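Local coordinates for glutathione peroxidase-like protein (Trypanosoma brucei, PDB 3DWV) that probably reduces hydroperoxides as a glutathione peroxidase-type tryparedoxin peroxidase, working through a peroxidatic cysteine that forms a disulfide in the oxidized form, at residues K37-V42 with P114-I119; S56-T61 with E98-E103; F153-D156 with V160-E163. The protein carries 1 engineered substitution. All blocks are in the same frame, centred on the assembly; numbering follows the deposited sequence. Where two conformers were deposited one is given.

Interaction 1: residues K37-V42 with P114-I119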
loop_
_atom_site.group_PDB
_atom_site.type_symbol
_atom_site.label_atom_id
_atom_site.label_comp_id
_atom_site.label_asym_id
_atom_site.label_seq_id
_atom_site.Cartn_x
_atom_site.Cartn_y
_atom_site.Cartn_z
ATOM N N LYS A 37 5.252 17.181 -1.149
ATOM C CA LYS A 37 5.196 17.989 0.083
ATOM C C LYS A 37 4.986 17.090 1.278
ATOM O O LYS A 37 4.521 15.947 1.113
ATOM C CB LYS A 37 4.084 19.011 0.001
ATOM C CG LYS A 37 4.276 19.990 -1.159
ATOM C CD LYS A 37 2.925 20.665 -1.391
ATOM C CE LYS A 37 1.785 19.724 -1.012
ATOM N NZ LYS A 37 0.795 19.499 -2.117
ATOM N N PRO A 38 5.295 17.532 2.471
ATOM C CA PRO A 38 5.104 16.622 3.605
ATOM C C PRO A 38 3.621 16.279 3.735
ATOM O O PRO A 38 2.792 17.207 3.611
ATOM C CB PRO A 38 5.576 17.425 4.806
ATOM C CG PRO A 38 6.479 18.456 4.185
ATOM C CD PRO A 38 5.793 18.848 2.898
ATOM N N TYR A 39 3.388 14.992 3.950
ATOM C CA TYR A 39 1.973 14.581 4.049
ATOM C C TYR A 39 1.608 14.288 5.497
ATOM O O TYR A 39 2.308 13.523 6.157
ATOM C CB TYR A 39 1.716 13.381 3.136
ATOM C CG TYR A 39 0.303 12.856 3.171
ATOM C CD1 TYR A 39 -0.708 13.461 2.418
ATOM C CD2 TYR A 39 -0.035 11.743 3.938
ATOM C CE1 TYR A 39 -2.003 12.978 2.444
ATOM C CE2 TYR A 39 -1.336 11.272 3.957
ATOM C CZ TYR A 39 -2.315 11.877 3.219
ATOM O OH TYR A 39 -3.604 11.393 3.255
ATOM N N ASN A 40 0.540 14.908 5.992
ATOM C CA ASN A 40 -0.007 14.673 7.321
ATOM C C ASN A 40 -0.644 13.279 7.423
ATOM O O ASN A 40 -1.850 13.104 7.265
ATOM C CB ASN A 40 -1.035 15.749 7.699
ATOM C CG ASN A 40 -1.363 15.785 9.181
ATOM O OD1 ASN A 40 -2.133 16.621 9.664
ATOM N ND2 ASN A 40 -0.761 14.888 9.946
ATOM N N LEU A 41 0.211 12.307 7.696
ATOM C CA LEU A 41 -0.189 10.919 7.842
ATOM C C LEU A 41 -0.942 10.741 9.157
ATOM O O LEU A 41 -1.888 9.992 9.339
ATOM C CB LEU A 41 1.038 10.025 7.815
ATOM C CG LEU A 41 0.872 8.515 7.728
ATOM C CD1 LEU A 41 0.332 8.151 6.352
ATOM C CD2 LEU A 41 2.183 7.793 7.952
ATOM N N VAL A 42 -0.506 11.477 10.196
ATOM C CA VAL A 42 -1.174 11.256 11.482
ATOM C C VAL A 42 -2.629 11.696 11.443
ATOM O O VAL A 42 -3.431 11.346 12.358
ATOM C CB VAL A 42 -0.387 11.984 12.584
ATOM C CG1 VAL A 42 -0.792 13.444 12.585
ATOM C CG2 VAL A 42 -0.613 11.350 13.959
ATOM N N PRO A 114 -5.896 9.006 -2.082
ATOM C CA PRO A 114 -4.570 9.630 -2.170
ATOM C C PRO A 114 -3.449 8.735 -2.679
ATOM O O PRO A 114 -3.288 7.576 -2.291
ATOM C CB PRO A 114 -4.249 10.013 -0.714
ATOM C CG PRO A 114 -5.632 10.260 -0.148
ATOM C CD PRO A 114 -6.418 9.066 -0.696
ATOM N N ILE A 115 -2.641 9.382 -3.540
ATOM C CA ILE A 115 -1.454 8.715 -4.076
ATOM C C ILE A 115 -0.239 9.534 -3.651
ATOM O O ILE A 115 -0.199 10.764 -3.753
ATOM C CB ILE A 115 -1.463 8.565 -5.601
ATOM C CG1 ILE A 115 -2.743 7.909 -6.121
ATOM C CG2 ILE A 115 -0.241 7.823 -6.109
ATOM C CD1 ILE A 115 -3.050 8.191 -7.566
ATOM N N MET A 116 0.734 8.807 -3.152
ATOM C CA MET A 116 1.905 9.456 -2.565
ATOM C C MET A 116 3.011 9.597 -3.605
ATOM O O MET A 116 2.897 9.141 -4.755
ATOM C CB MET A 116 2.340 8.703 -1.299
ATOM C CG MET A 116 1.216 8.564 -0.259
ATOM S SD MET A 116 0.767 10.125 0.546
ATOM C CE MET A 116 -0.854 10.450 -0.144
ATOM N N ALA A 117 4.107 10.273 -3.201
ATOM C CA ALA A 117 5.261 10.293 -4.109
ATOM C C ALA A 117 5.885 8.906 -4.272
ATOM O O ALA A 117 5.777 8.109 -3.308
ATOM C CB ALA A 117 6.350 11.216 -3.562
ATOM N N LYS A 118 6.524 8.626 -5.401
ATOM C CA LYS A 118 7.164 7.344 -5.716
ATOM C C LYS A 118 8.281 7.021 -4.755
ATOM O O LYS A 118 9.023 7.919 -4.340
ATOM C CB LYS A 118 7.745 7.354 -7.146
ATOM C CG LYS A 118 6.604 7.352 -8.172
ATOM C CD LYS A 118 7.050 7.256 -9.624
ATOM C CE LYS A 118 5.970 6.542 -10.453
ATOM N NZ LYS A 118 6.041 6.887 -11.901
ATOM N N ILE A 119 8.390 5.747 -4.394
ATOM C CA ILE A 119 9.315 5.202 -3.426
ATOM C C ILE A 119 9.858 3.842 -3.847
ATOM O O ILE A 119 9.236 3.201 -4.703
ATOM C CB ILE A 119 8.590 5.003 -2.081
ATOM C CG1 ILE A 119 7.503 3.919 -2.151
ATOM C CG2 ILE A 119 7.970 6.286 -1.562
ATOM C CD1 ILE A 119 7.109 3.450 -0.756
#

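Interaction 2: residues S56-T61 with E98-E103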
loop_
_atom_site.group_PDB
_atom_site.type_symbol
_atom_site.label_atom_id
_atom_site.label_comp_id
_atom_site.label_asym_id
_atom_site.label_seq_id
_atom_site.Cartn_x
_atom_site.Cartn_y
_atom_site.Cartn_z
ATOM N N SER A 56 2.339 1.984 -12.628
ATOM C CA SER A 56 1.601 2.486 -13.787
ATOM C C SER A 56 0.517 1.521 -14.260
ATOM O O SER A 56 0.628 0.294 -14.047
ATOM C CB SER A 56 2.578 2.681 -14.949
ATOM O OG SER A 56 3.431 3.781 -14.663
ATOM N N LYS A 57 -0.494 2.070 -14.916
ATOM C CA LYS A 57 -1.650 1.292 -15.361
ATOM C C LYS A 57 -1.300 0.563 -16.656
ATOM O O LYS A 57 -1.213 1.230 -17.693
ATOM C CB LYS A 57 -2.878 2.187 -15.560
ATOM C CG LYS A 57 -4.068 1.425 -16.123
ATOM C CD LYS A 57 -5.279 2.342 -16.331
ATOM C CE LYS A 57 -4.992 3.436 -17.347
ATOM N NZ LYS A 57 -6.254 4.253 -17.557
ATOM N N CYS A 58 -1.152 -0.768 -16.591
ATOM C CA CYS A 58 -0.897 -1.503 -17.816
ATOM C C CYS A 58 -2.145 -2.217 -18.336
ATOM O O CYS A 58 -2.174 -2.592 -19.498
ATOM C CB CYS A 58 0.218 -2.543 -17.626
ATOM S SG CYS A 58 1.769 -1.808 -17.025
ATOM N N GLY A 59 -3.137 -2.409 -17.472
ATOM C CA GLY A 59 -4.430 -2.947 -17.867
ATOM C C GLY A 59 -4.935 -3.934 -16.836
ATOM O O GLY A 59 -6.126 -4.324 -16.870
ATOM N N TYR A 60 -4.098 -4.510 -15.949
ATOM C CA TYR A 60 -4.428 -5.603 -15.051
ATOM C C TYR A 60 -3.868 -5.348 -13.653
ATOM O O TYR A 60 -2.720 -4.896 -13.593
ATOM C CB TYR A 60 -3.911 -6.994 -15.573
ATOM C CG TYR A 60 -4.538 -7.155 -16.958
ATOM C CD1 TYR A 60 -5.852 -7.541 -17.196
ATOM C CD2 TYR A 60 -3.759 -6.799 -18.053
ATOM C CE1 TYR A 60 -6.385 -7.641 -18.494
ATOM C CE2 TYR A 60 -4.265 -6.888 -19.353
ATOM C CZ TYR A 60 -5.550 -7.315 -19.561
ATOM O OH TYR A 60 -6.032 -7.365 -20.845
ATOM N N THR A 61 -4.652 -5.610 -12.595
ATOM C CA THR A 61 -4.133 -5.520 -11.217
ATOM C C THR A 61 -4.520 -6.756 -10.415
ATOM O O THR A 61 -4.428 -6.739 -9.174
ATOM C CB THR A 61 -4.643 -4.235 -10.525
ATOM O OG1 THR A 61 -6.074 -4.252 -10.412
ATOM C CG2 THR A 61 -4.336 -2.950 -11.316
ATOM N N GLU A 98 9.386 -6.835 -14.129
ATOM C CA GLU A 98 10.148 -5.680 -14.602
ATOM C C GLU A 98 10.084 -5.459 -16.107
ATOM O O GLU A 98 10.393 -4.352 -16.577
ATOM C CB GLU A 98 11.606 -5.875 -14.148
ATOM C CG GLU A 98 12.111 -7.269 -14.463
ATOM C CD GLU A 98 13.601 -7.323 -14.755
ATOM O OE1 GLU A 98 14.380 -6.529 -14.181
ATOM O OE2 GLU A 98 14.027 -8.177 -15.573
ATOM N N GLU A 99 9.710 -6.466 -16.887
ATOM C CA GLU A 99 9.700 -6.211 -18.331
ATOM C C GLU A 99 8.350 -5.688 -18.809
ATOM O O GLU A 99 8.221 -5.174 -19.924
ATOM C CB GLU A 99 10.060 -7.471 -19.115
ATOM C CG GLU A 99 11.467 -7.985 -18.847
ATOM C CD GLU A 99 11.671 -9.327 -19.525
ATOM O OE1 GLU A 99 10.753 -9.726 -20.277
ATOM O OE2 GLU A 99 12.713 -9.985 -19.326
ATOM N N GLU A 100 7.342 -5.756 -17.926
ATOM C CA GLU A 100 6.011 -5.296 -18.313
ATOM C C GLU A 100 5.993 -3.842 -18.772
ATOM O O GLU A 100 5.344 -3.494 -19.752
ATOM C CB GLU A 100 5.052 -5.446 -17.128
ATOM C CG GLU A 100 3.667 -4.895 -17.420
ATOM C CD GLU A 100 2.700 -5.321 -16.325
ATOM O OE1 GLU A 100 3.105 -5.245 -15.145
ATOM O OE2 GLU A 100 1.581 -5.721 -16.673
ATOM N N ILE A 101 6.687 -2.946 -18.060
ATOM C CA ILE A 101 6.653 -1.542 -18.508
ATOM C C ILE A 101 7.634 -1.331 -19.629
ATOM O O ILE A 101 7.637 -0.319 -20.319
ATOM C CB ILE A 101 6.870 -0.634 -17.289
ATOM C CG1 ILE A 101 5.810 -1.000 -16.237
ATOM C CG2 ILE A 101 6.888 0.826 -17.663
ATOM C CD1 ILE A 101 4.693 -0.019 -16.007
ATOM N N LYS A 102 8.495 -2.331 -19.880
ATOM C CA LYS A 102 9.384 -2.130 -21.032
ATOM C C LYS A 102 8.670 -2.558 -22.311
ATOM O O LYS A 102 8.767 -1.889 -23.348
ATOM C CB LYS A 102 10.700 -2.868 -20.826
ATOM C CG LYS A 102 10.644 -4.365 -21.057
ATOM C CD LYS A 102 11.659 -4.851 -22.077
ATOM C CE LYS A 102 12.029 -6.312 -21.869
ATOM N NZ LYS A 102 11.162 -7.214 -22.670
ATOM N N GLU A 103 7.945 -3.669 -22.234
ATOM C CA GLU A 103 7.262 -4.285 -23.356
ATOM C C GLU A 103 6.009 -3.543 -23.769
ATOM O O GLU A 103 5.668 -3.439 -24.952
ATOM C CB GLU A 103 6.887 -5.740 -22.988
ATOM C CG GLU A 103 6.572 -6.585 -24.195
ATOM C CD GLU A 103 6.266 -8.048 -24.006
ATOM O OE1 GLU A 103 6.420 -8.600 -22.894
ATOM O OE2 GLU A 103 5.850 -8.683 -25.008
#

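Interaction 3: residues F153-D156 with V160-E163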
loop_
_atom_site.group_PDB
_atom_site.type_symbol
_atom_site.label_atom_id
_atom_site.label_comp_id
_atom_site.label_asym_id
_atom_site.label_seq_id
_atom_site.Cartn_x
_atom_site.Cartn_y
_atom_site.Cartn_z
ATOM N N PHE A 153 -1.439 -3.478 3.139
ATOM C CA PHE A 153 -1.373 -3.681 4.557
ATOM C C PHE A 153 -2.578 -3.007 5.210
ATOM O O PHE A 153 -2.842 -1.833 4.969
ATOM C CB PHE A 153 -0.104 -3.110 5.191
ATOM C CG PHE A 153 1.155 -3.798 4.638
ATOM C CD1 PHE A 153 1.737 -3.367 3.439
ATOM C CD2 PHE A 153 1.684 -4.866 5.373
ATOM C CE1 PHE A 153 2.873 -4.037 3.015
ATOM C CE2 PHE A 153 2.806 -5.535 4.909
ATOM C CZ PHE A 153 3.366 -5.125 3.711
ATOM N N LEU A 154 -3.293 -3.775 6.031
ATOM C CA LEU A 154 -4.344 -3.211 6.875
ATOM C C LEU A 154 -3.753 -2.708 8.199
ATOM O O LEU A 154 -3.031 -3.446 8.882
ATOM C CB LEU A 154 -5.408 -4.246 7.155
ATOM C CG LEU A 154 -6.656 -3.788 7.884
ATOM C CD1 LEU A 154 -7.479 -2.730 7.166
ATOM C CD2 LEU A 154 -7.550 -5.020 8.100
ATOM N N ILE A 155 -4.044 -1.454 8.493
ATOM C CA ILE A 155 -3.499 -0.739 9.638
ATOM C C ILE A 155 -4.622 -0.491 10.662
ATOM O O ILE A 155 -5.731 -0.052 10.253
ATOM C CB ILE A 155 -2.949 0.608 9.157
ATOM C CG1 ILE A 155 -2.036 0.487 7.917
ATOM C CG2 ILE A 155 -2.294 1.324 10.330
ATOM C CD1 ILE A 155 -0.861 -0.460 8.068
ATOM N N ASP A 156 -4.403 -0.741 11.941
ATOM C CA ASP A 156 -5.486 -0.529 12.929
ATOM C C ASP A 156 -5.591 0.928 13.362
ATOM O O ASP A 156 -4.884 1.796 12.841
ATOM C CB ASP A 156 -5.340 -1.535 14.067
ATOM C CG ASP A 156 -4.210 -1.286 15.032
ATOM O OD1 ASP A 156 -3.603 -0.199 14.974
ATOM O OD2 ASP A 156 -3.860 -2.150 15.895
ATOM N N VAL A 160 -0.902 0.452 13.758
ATOM C CA VAL A 160 -0.169 -0.809 13.674
ATOM C C VAL A 160 -0.628 -1.715 12.530
ATOM O O VAL A 160 -1.844 -1.930 12.383
ATOM C CB VAL A 160 -0.357 -1.578 14.999
ATOM C CG1 VAL A 160 0.604 -2.742 15.083
ATOM C CG2 VAL A 160 -0.200 -0.632 16.184
ATOM N N PRO A 161 0.276 -2.227 11.701
ATOM C CA PRO A 161 -0.036 -3.170 10.615
ATOM C C PRO A 161 -0.530 -4.506 11.181
ATOM O O PRO A 161 0.241 -5.080 11.952
ATOM C CB PRO A 161 1.301 -3.394 9.911
ATOM C CG PRO A 161 2.171 -2.261 10.366
ATOM C CD PRO A 161 1.723 -1.901 11.752
ATOM N N VAL A 162 -1.738 -4.924 10.807
ATOM C CA VAL A 162 -2.334 -6.127 11.393
ATOM C C VAL A 162 -2.616 -7.204 10.363
ATOM O O VAL A 162 -2.822 -8.364 10.742
ATOM C CB VAL A 162 -3.613 -5.745 12.155
ATOM C CG1 VAL A 162 -3.186 -4.966 13.405
ATOM C CG2 VAL A 162 -4.600 -4.935 11.337
ATOM N N GLU A 163 -2.644 -6.901 9.079
ATOM C CA GLU A 163 -2.774 -7.919 8.032
ATOM C C GLU A 163 -2.022 -7.464 6.779
ATOM O O GLU A 163 -1.939 -6.248 6.502
ATOM C CB GLU A 163 -4.228 -8.207 7.631
ATOM C CG GLU A 163 -5.221 -8.402 8.752
ATOM C CD GLU A 163 -5.188 -9.739 9.459
ATOM O OE1 GLU A 163 -4.612 -10.712 8.910
ATOM O OE2 GLU A 163 -5.763 -9.803 10.582
#

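Interaction 1: residues K37-V42 with P114-I119
Met116 lays both its sulfur and its terminal methyl over one face of the Tyr39 ring, a Met-aromatic contact together with a CH-pi contact from CE. Met116 SD lies 3.9 Å from the centroid of the Tyr39 ring, 15° off the ring normal. Met116 CE is at nearly the same height over the ring, so the SD-CE bond runs across the face. The sulfur sits nearer Tyr39 CG and CD2, and the methyl nearer CE1 and CZ, with Met116 CE 3.8 Å from Tyr39 CE1. The methionine chain bends at chi2 (-70°) and again at chi3 (110°), which turns its end onto the ring. Beyond the ring, Tyr39 OH comes 4.1 Å from Pro114 CG, a looser touch. The hydroxyl is hydrogen-bonded to His44, which probably helps to fix the ring's position. No hydrogen bond joins the two segments. Both are loops packed against strand 81-86: the side chain of Tyr39 also touches Leu83, and Pro114 and Met116 are both hydrogen-bonded through the backbone to Ala84.

Interaction 2: residues S56-T61 with E98-E103
Cys58 packs against Glu100 and Ile101 at the predicted active site of this thioredoxin-like fold, where the loop between strand 49-54 and helix 64-75 faces the short helix 100-103. The sulfur of Cys58 is in a disulfide with Cys106, as expected of the oxidized form. Cys58 is probably the peroxidatic cysteine and Cys106 the resolving one, as in two-cysteine peroxidases of this family. Cys58 SG lies anti to its own carbonyl carbon (chi1 -56°), which directs it at the helix. There it meets the methyl end of Ile101, with Cys58 SG 3.6 Å from Ile101 CD1, and the aliphatic part of Glu100, with Cys58 SG 3.6 Å from Glu100 CG. The sulfur therefore has carbon from two successive residues against it. Glu100 is stretched out beyond CG, and its CG is anti to the backbone N (chi1 176°). This carries the carboxylate alongside the cysteine. Glu100 OE2 comes 3.6 Å from Cys58 CB, a van der Waals contact and not a hydrogen bond. No hydrogen bond or salt bridge crosses between 56-61 and 98-103. The contact is small and lies at the surface.

The disulfide ties 56-61 to Cys106, just past helix 100-103. The side-chain neighbours of Cys106 include Ser56 and Ile101. A backbone hydrogen bond between Lys57 and Thr107 is a second tie, between the neighbours of the two cysteines. On the helix side, Glu103 N bonds Glu99 O at 2.8 Å. Ile101 reaches across with one branch only. Its CD1 touches both Cys58 and Ser56, lying 3.6 Å from Ser56 CB.

Interaction 3: residues F153-D156 with V160-E163
Leu154 O receives two backbone N-H groups, from Val162 and Glu163, and this marks a classic beta bulge in the antiparallel hairpin of strands 152-155 and 161-165. The bond from Val162 N to Leu154 O is short, 2.7 Å, and nearly straight at 176°. The second, from Glu163 N to the same oxygen, is weak at 3.5 Å. In return Leu154 N bonds Glu163 O at 2.9 Å. The register moves by one residue here, so Ile155 pairs with Pro161 as a non-hydrogen-bonded pair. At the turn, Asp156 N bonds Val160 O at 2.9 Å. The Asp156 side chain folds back with CG between its backbone N and carbonyl carbon (chi1 73°). Val160 N donates a hydrogen bond to Asp156 OD1 at 3.0 Å, from above the carboxylate plane, 49° out of it.

Leu154 and Glu163 run side by side on one face of the sheet, beside Lys177 of helix 171-181. Ile155 and Pro161 lie on the other face, where Ile155 CD1 is 4.1 Å from Pro161 CB. Pro161 also packs on Tyr132 and Met133 of helix 128-136. On its other edge strand 152-155 is hydrogen-bonded to strand 49-54, Phe153 with Ile51 and Ile155 with Leu49. Within the turn, Asp156 OD1 also accepts the backbone N-H of Asp158.

In the fold
From the N terminus, residues 37-42 come first, in the loop before strand 49-54. Interaction 1 closes a long loop from there to 114-119, with 71 residues between. Interaction 2 is nested inside it and joins the loop after strand 49-54 to helix 100-103. The two do not touch; their nearest atoms are about 5 Å apart. Interaction 3 follows in series as a tight hairpin at one edge of the four-stranded sheet. It lies across the chain's centre from interaction 2, with about 27 Å between their centres. Interaction 1 joins loops beside strand 81-86, at the other edge of the sheet.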